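Local coordinates for glycosyl hydrolase, family 38 (Enterococcus faecalis, PDB 5KBP), which probably hydrolyses alpha-mannosidic linkages in carbohydrates, at residues T527-M530 with I535-K538; T593-S598 with S603-Q608. One frame throughout, in Å; residues are numbered along the deposited sequence.

Contact 1 of 2, residues T527-M530 with I535-K538; sequences TNEM and IQVK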
ATOM      1  N   THR A 527      41.723  19.261 -18.433  1.00 73.83           N
ATOM      2  CA  THR A 527      41.889  17.975 -19.101  1.00 77.31           C
ATOM      3  C   THR A 527      40.910  16.922 -18.593  1.00 68.77           C
ATOM      4  O   THR A 527      41.047  15.746 -18.950  1.00 64.12           O
ATOM      5  CB  THR A 527      43.326  17.472 -18.932  1.00 79.31           C
ATOM      6  OG1 THR A 527      43.635  17.367 -17.536  1.00 79.14           O
ATOM      7  CG2 THR A 527      44.307  18.430 -19.590  1.00 70.52           C
ATOM      8  N   ASN A 528      39.929  17.314 -17.777  1.00 63.14           N
ATOM      9  CA  ASN A 528      38.935  16.396 -17.219  1.00 70.20           C
ATOM     10  C   ASN A 528      39.612  15.268 -16.437  1.00 67.45           C
ATOM     11  O   ASN A 528      39.463  14.084 -16.743  1.00 65.29           O
ATOM     12  CB  ASN A 528      38.026  15.835 -18.319  1.00 65.33           C
ATOM     13  CG  ASN A 528      37.211  16.910 -19.006  1.00 62.17           C
ATOM     14  OD1 ASN A 528      36.905  17.945 -18.415  1.00 67.26           O
ATOM     15  ND2 ASN A 528      36.847  16.666 -20.259  1.00 58.47           N
ATOM     16  N   GLU A 529      40.363  15.657 -15.410  1.00 64.85           N
ATOM     17  CA  GLU A 529      41.159  14.714 -14.642  1.00 63.11           C
ATOM     18  C   GLU A 529      40.998  14.959 -13.149  1.00 62.47           C
ATOM     19  O   GLU A 529      40.797  16.093 -12.703  1.00 72.95           O
ATOM     20  CB  GLU A 529      42.646  14.799 -15.021  1.00 65.87           C
ATOM     21  CG  GLU A 529      42.973  14.178 -16.368  1.00 68.44           C
ATOM     22  CD  GLU A 529      44.430  14.337 -16.753  1.00 78.65           C
ATOM     23  OE1 GLU A 529      44.938  15.477 -16.710  1.00 82.20           O
ATOM     24  OE2 GLU A 529      45.067  13.318 -17.096  1.00 81.33           O
ATOM     25  N   MET A 530      41.080  13.872 -12.385  1.00 60.85           N
ATOM     26  CA  MET A 530      41.140  13.906 -10.932  1.00 65.17           C
ATOM     27  C   MET A 530      42.265  12.993 -10.473  1.00 75.21           C
ATOM     28  O   MET A 530      42.649  12.053 -11.175  1.00 87.08           O
ATOM     29  CB  MET A 530      39.826  13.447 -10.284  1.00 70.97           C
ATOM     30  CG  MET A 530      38.602  14.239 -10.675  1.00 77.18           C
ATOM     31  SD  MET A 530      37.110  13.592  -9.894  1.00 74.37           S
ATOM     32  CE  MET A 530      37.089  11.919 -10.530  1.00 69.15           C
ATOM     33  N   ILE A 535      44.580   7.006  -6.606  1.00 62.58           N
ATOM     34  CA  ILE A 535      44.182   6.787  -7.989  1.00 61.73           C
ATOM     35  C   ILE A 535      44.366   8.068  -8.789  1.00 69.48           C
ATOM     36  O   ILE A 535      44.310   9.177  -8.249  1.00 71.47           O
ATOM     37  CB  ILE A 535      42.719   6.298  -8.089  1.00 61.41           C
ATOM     38  CG1 ILE A 535      41.775   7.309  -7.433  1.00 57.56           C
ATOM     39  CG2 ILE A 535      42.566   4.928  -7.446  1.00 59.95           C
ATOM     40  CD1 ILE A 535      40.320   6.891  -7.458  1.00 53.91           C
ATOM     41  N   GLN A 536      44.587   7.905 -10.092  1.00 70.04           N
ATOM     42  CA  GLN A 536      44.660   9.011 -11.039  1.00 67.66           C
ATOM     43  C   GLN A 536      43.609   8.767 -12.113  1.00 61.98           C
ATOM     44  O   GLN A 536      43.680   7.768 -12.837  1.00 65.54           O
ATOM     45  CB  GLN A 536      46.059   9.124 -11.651  1.00 66.32           C
ATOM     46  CG  GLN A 536      46.388  10.492 -12.242  1.00 67.09           C
ATOM     47  CD  GLN A 536      45.791  10.704 -13.620  1.00 69.36           C
ATOM     48  OE1 GLN A 536      45.439   9.748 -14.312  1.00 70.29           O
ATOM     49  NE2 GLN A 536      45.676  11.962 -14.027  1.00 68.49           N
ATOM     50  N   VAL A 537      42.638   9.670 -12.213  1.00 58.12           N
ATOM     51  CA  VAL A 537      41.450   9.465 -13.035  1.00 51.83           C
ATOM     52  C   VAL A 537      41.494  10.408 -14.229  1.00 55.24           C
ATOM     53  O   VAL A 537      41.679  11.621 -14.067  1.00 62.45           O
ATOM     54  CB  VAL A 537      40.164   9.675 -12.218  1.00 49.07           C
ATOM     55  CG1 VAL A 537      38.936   9.545 -13.111  1.00 48.65           C
ATOM     56  CG2 VAL A 537      40.108   8.685 -11.069  1.00 48.25           C
ATOM     57  N   LYS A 538      41.325   9.848 -15.424  1.00 62.94           N
ATOM     58  CA  LYS A 538      41.139  10.611 -16.649  1.00 62.31           C
ATOM     59  C   LYS A 538      39.783  10.254 -17.237  1.00 60.51           C
ATOM     60  O   LYS A 538      39.449   9.071 -17.357  1.00 57.64           O
ATOM     61  CB  LYS A 538      42.254  10.327 -17.662  1.00 61.86           C
ATOM     62  CG  LYS A 538      41.966  10.815 -19.084  1.00 66.85           C
ATOM     63  CD  LYS A 538      41.782  12.326 -19.146  1.00 74.09           C
ATOM     64  CE  LYS A 538      41.473  12.801 -20.559  1.00 76.84           C
ATOM     65  NZ  LYS A 538      42.597  12.532 -21.498  1.00 80.67           N
TER
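Met530 and Val537 face each other as the hydrogen-bonded pair of a short antiparallel hairpin. Met530 N donates to Val537 O at 2.9 Å, and Val537 N donates to Met530 O at 2.6 Å. The next pair out, Glu529 with Lys538, is non-hydrogen-bonded, and here Glu529 CA approaches Val537 O at 3.2 Å in a CA-H...O contact.

Glu529 can be traced outward from CB, which passes Val537 O. Glu529 CG, anti to the carbonyl carbon (chi1 -74°), lies against the aliphatic part of the lysine, 3.5 Å from Lys538 CD. At the carboxylate, Glu529 OE2 takes a weak bond from Gln536 NE2 at 3.4 Å, the amide turned nearly perpendicular (82°) to the carboxylate. Lys538 NZ stays 5.1 Å from Glu529 OE2, too far for a salt bridge, and Lys538 CE instead rests on Thr527 O.

On the other face Met530 CE touches Val537 CG1 at 4.0 Å. That apolar side packs on Val650 and Met652 of strand 641-653 and on Leu659 of strand 659-667, while strand 545-549 continues the sheet on the far side of strand 535-539.

Contact 2 of 2, residues T593-S598 with S603-Q608; sequences TNKENS and SYQIKQ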
ATOM      1  N   THR A 593      31.531  17.869 -17.501  1.00 64.11           N
ATOM      2  CA  THR A 593      31.525  19.138 -16.785  1.00 58.13           C
ATOM      3  C   THR A 593      31.940  18.898 -15.342  1.00 61.18           C
ATOM      4  O   THR A 593      31.375  18.032 -14.669  1.00 60.96           O
ATOM      5  CB  THR A 593      30.141  19.798 -16.831  1.00 64.91           C
ATOM      6  OG1 THR A 593      29.732  19.968 -18.194  1.00 65.09           O
ATOM      7  CG2 THR A 593      30.172  21.154 -16.145  1.00 67.26           C
ATOM      8  N   ASN A 594      32.925  19.662 -14.875  1.00 60.91           N
ATOM      9  CA  ASN A 594      33.343  19.606 -13.480  1.00 57.94           C
ATOM     10  C   ASN A 594      32.358  20.399 -12.628  1.00 57.46           C
ATOM     11  O   ASN A 594      32.169  21.601 -12.843  1.00 62.27           O
ATOM     12  CB  ASN A 594      34.760  20.153 -13.320  1.00 56.05           C
ATOM     13  CG  ASN A 594      35.211  20.189 -11.872  1.00 64.58           C
ATOM     14  OD1 ASN A 594      35.326  21.257 -11.272  1.00 72.33           O
ATOM     15  ND2 ASN A 594      35.462  19.017 -11.300  1.00 61.00           N
ATOM     16  N   LYS A 595      31.731  19.724 -11.666  1.00 56.85           N
ATOM     17  CA  LYS A 595      30.728  20.330 -10.797  1.00 59.69           C
ATOM     18  C   LYS A 595      31.323  20.849  -9.494  1.00 65.42           C
ATOM     19  O   LYS A 595      31.056  21.988  -9.100  1.00 76.59           O
ATOM     20  CB  LYS A 595      29.612  19.319 -10.498  1.00 62.02           C
ATOM     21  CG  LYS A 595      28.778  18.936 -11.709  1.00 66.40           C
ATOM     22  CD  LYS A 595      28.026  20.135 -12.259  1.00 68.47           C
ATOM     23  CE  LYS A 595      27.196  19.762 -13.474  1.00 73.16           C
ATOM     24  NZ  LYS A 595      26.454  20.933 -14.017  1.00 77.82           N
ATOM     25  N   GLU A 596      32.118  20.032  -8.812  1.00 64.86           N
ATOM     26  CA  GLU A 596      32.766  20.428  -7.572  1.00 66.79           C
ATOM     27  C   GLU A 596      34.267  20.212  -7.687  1.00 61.37           C
ATOM     28  O   GLU A 596      34.728  19.282  -8.354  1.00 60.02           O
ATOM     29  CB  GLU A 596      32.215  19.640  -6.376  1.00 75.47           C
ATOM     30  CG  GLU A 596      30.770  19.963  -6.025  1.00 87.78           C
ATOM     31  CD  GLU A 596      30.157  18.941  -5.087  1.00 98.85           C
ATOM     32  OE1 GLU A 596      29.723  17.874  -5.569  1.00 99.76           O
ATOM     33  OE2 GLU A 596      30.113  19.202  -3.866  1.00101.44           O
ATOM     34  N   ASN A 597      35.027  21.086  -7.032  1.00 60.99           N
ATOM     35  CA  ASN A 597      36.481  20.961  -7.001  1.00 49.32           C
ATOM     36  C   ASN A 597      36.999  21.632  -5.739  1.00 63.67           C
ATOM     37  O   ASN A 597      36.830  22.842  -5.563  1.00 71.51           O
ATOM     38  CB  ASN A 597      37.122  21.579  -8.245  1.00 58.66           C
ATOM     39  CG  ASN A 597      38.584  21.199  -8.396  1.00 62.32           C
ATOM     40  OD1 ASN A 597      39.087  20.326  -7.688  1.00 66.19           O
ATOM     41  ND2 ASN A 597      39.272  21.850  -9.327  1.00 63.02           N
ATOM     42  N   SER A 598      37.625  20.846  -4.873  1.00 65.02           N
ATOM     43  CA  SER A 598      38.150  21.336  -3.606  1.00 58.60           C
ATOM     44  C   SER A 598      39.334  20.459  -3.228  1.00 62.03           C
ATOM     45  O   SER A 598      39.556  19.406  -3.832  1.00 68.58           O
ATOM     46  CB  SER A 598      37.077  21.309  -2.511  1.00 50.75           C
ATOM     47  OG  SER A 598      36.791  19.981  -2.110  1.00 57.90           O
ATOM     48  N   SER A 603      34.022  16.393  -8.144  1.00 57.86           N
ATOM     49  CA  SER A 603      33.045  15.589  -8.863  1.00 60.22           C
ATOM     50  C   SER A 603      32.911  16.090 -10.293  1.00 62.41           C
ATOM     51  O   SER A 603      33.009  17.291 -10.561  1.00 58.51           O
ATOM     52  CB  SER A 603      31.671  15.613  -8.177  1.00 57.13           C
ATOM     53  OG  SER A 603      31.090  16.903  -8.252  1.00 67.33           O
ATOM     54  N   TYR A 604      32.680  15.150 -11.207  1.00 57.63           N
ATOM     55  CA  TYR A 604      32.460  15.436 -12.618  1.00 58.48           C
ATOM     56  C   TYR A 604      31.095  14.919 -13.045  1.00 59.99           C
ATOM     57  O   TYR A 604      30.637  13.876 -12.567  1.00 58.75           O
ATOM     58  CB  TYR A 604      33.538  14.786 -13.494  1.00 58.14           C
ATOM     59  CG  TYR A 604      34.810  15.589 -13.632  1.00 65.19           C
ATOM     60  CD1 TYR A 604      35.747  15.626 -12.609  1.00 61.05           C
ATOM     61  CD2 TYR A 604      35.082  16.297 -14.794  1.00 68.19           C
ATOM     62  CE1 TYR A 604      36.913  16.354 -12.736  1.00 61.99           C
ATOM     63  CE2 TYR A 604      36.247  17.028 -14.930  1.00 71.83           C
ATOM     64  CZ  TYR A 604      37.158  17.051 -13.897  1.00 70.57           C
ATOM     65  OH  TYR A 604      38.320  17.774 -14.023  1.00 73.03           O
ATOM     66  N   GLN A 605      30.452  15.650 -13.951  1.00 56.83           N
ATOM     67  CA  GLN A 605      29.211  15.211 -14.571  1.00 49.90           C
ATOM     68  C   GLN A 605      29.511  14.720 -15.979  1.00 56.71           C
ATOM     69  O   GLN A 605      30.142  15.432 -16.768  1.00 54.29           O
ATOM     70  CB  GLN A 605      28.180  16.339 -14.619  1.00 58.11           C
ATOM     71  CG  GLN A 605      26.807  15.892 -15.099  1.00 54.97           C
ATOM     72  CD  GLN A 605      25.971  17.036 -15.636  1.00 60.26           C
ATOM     73  OE1 GLN A 605      26.385  17.744 -16.555  1.00 66.28           O
ATOM     74  NE2 GLN A 605      24.785  17.221 -15.068  1.00 58.37           N
ATOM     75  N   ILE A 606      29.071  13.505 -16.288  1.00 57.82           N
ATOM     76  CA  ILE A 606      29.248  12.909 -17.607  1.00 54.44           C
ATOM     77  C   ILE A 606      27.869  12.716 -18.220  1.00 49.86           C
ATOM     78  O   ILE A 606      27.045  11.967 -17.682  1.00 45.12           O
ATOM     79  CB  ILE A 606      30.008  11.576 -17.539  1.00 54.72           C
ATOM     80  CG1 ILE A 606      31.365  11.769 -16.862  1.00 52.66           C
ATOM     81  CG2 ILE A 606      30.184  10.999 -18.935  1.00 60.88           C
ATOM     82  CD1 ILE A 606      32.142  10.485 -16.674  1.00 56.63           C
ATOM     83  N   LYS A 607      27.620  13.389 -19.340  1.00 56.35           N
ATOM     84  CA  LYS A 607      26.353  13.299 -20.052  1.00 55.58           C
ATOM     85  C   LYS A 607      26.560  12.591 -21.382  1.00 60.56           C
ATOM     86  O   LYS A 607      27.405  13.000 -22.186  1.00 53.58           O
ATOM     87  CB  LYS A 607      25.750  14.686 -20.285  1.00 57.64           C
ATOM     88  CG  LYS A 607      24.929  15.216 -19.122  1.00 63.18           C
ATOM     89  CD  LYS A 607      24.227  16.508 -19.504  1.00 75.41           C
ATOM     90  CE  LYS A 607      23.289  16.981 -18.409  1.00 84.62           C
ATOM     91  NZ  LYS A 607      22.557  18.212 -18.818  1.00 86.86           N
ATOM     92  N   GLN A 608      25.784  11.534 -21.611  1.00 63.38           N
ATOM     93  CA  GLN A 608      25.812  10.783 -22.858  1.00 64.08           C
ATOM     94  C   GLN A 608      24.384  10.559 -23.331  1.00 60.64           C
ATOM     95  O   GLN A 608      23.537  10.099 -22.558  1.00 61.28           O
ATOM     96  CB  GLN A 608      26.528   9.440 -22.683  1.00 63.27           C
ATOM     97  CG  GLN A 608      28.005   9.554 -22.351  1.00 68.00           C
ATOM     98  CD  GLN A 608      28.472   8.458 -21.415  1.00 66.54           C
ATOM     99  OE1 GLN A 608      27.722   8.011 -20.547  1.00 68.26           O
ATOM    100  NE2 GLN A 608      29.712   8.016 -21.587  1.00 67.26           N
TER
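Asn594 lies across the ring of Tyr604 at a non-hydrogen-bonded pair of an antiparallel beta hairpin, and just beyond them the first strand makes a classic beta bulge, with Lys595 and Glu596 both opposite Ser603. This hairpin forms the edge of a large antiparallel sheet, strand 591-597 being outermost within the chain.

The close packing is on the Tyr604 face. Asn594 CB sits over the ring in a CH-pi contact, 4.0 Å from the centroid, and Asn594 ND2 stands above the same face near its rim, 3.4 Å from Tyr604 CE1. With CG anti to the backbone N (chi1 177°), the amide reaches along the strand over the ring, its plane inclined 60° to it. ND2 also gives a weak bond to Glu596 O inside its own strand. Beyond this pair, Tyr604 packs on Ala523, Pro525 and Ile539, which helps to bury it.

At the bulge, Ser603 O accepts from Lys595 N at 3.0 Å and only weakly from Glu596 N, so one carbonyl serves two successive amides. Ser603 N donates in return to Glu596 O. Away from the bulge the ladder is regular: Thr593 and Gln605 exchange two backbone bonds, the one from Gln605 N to Thr593 O nearly straight.

The opposite face is more polar and, at exposed Lys595, turned to solvent, although Ser603 itself is buried. Lys595 bends at chi2 and runs obliquely across Gln605, with Lys595 CE 3.7 Å from Gln605 CD, in van der Waals contact, and its NZ not bonded to Gln605 OE1. Farther along this face Ser603 OG donates to Glu596 OE1 at 3.2 Å, meeting the carboxylate on its anti side and 24° out of its plane.

In the fold
Coming from the N terminus, the chain first turns back at residues 531-534, where contact 1 closes a tight hairpin. It then runs through strands 545-549 and 555-566 before contact 2 closes a second hairpin around residues 599-602. The two are in series, neither nested nor crossed. They belong to different antiparallel sheets in the C-terminal part of the chain, yet their centres are about 11 Å apart, and Tyr604 joins them directly: its OH makes a probable hydrogen bond with Glu529 O, and its CE1 packs on Met530 CG. The edge hairpin of one sheet is thus tied through this buried tyrosine to a hairpin of the other.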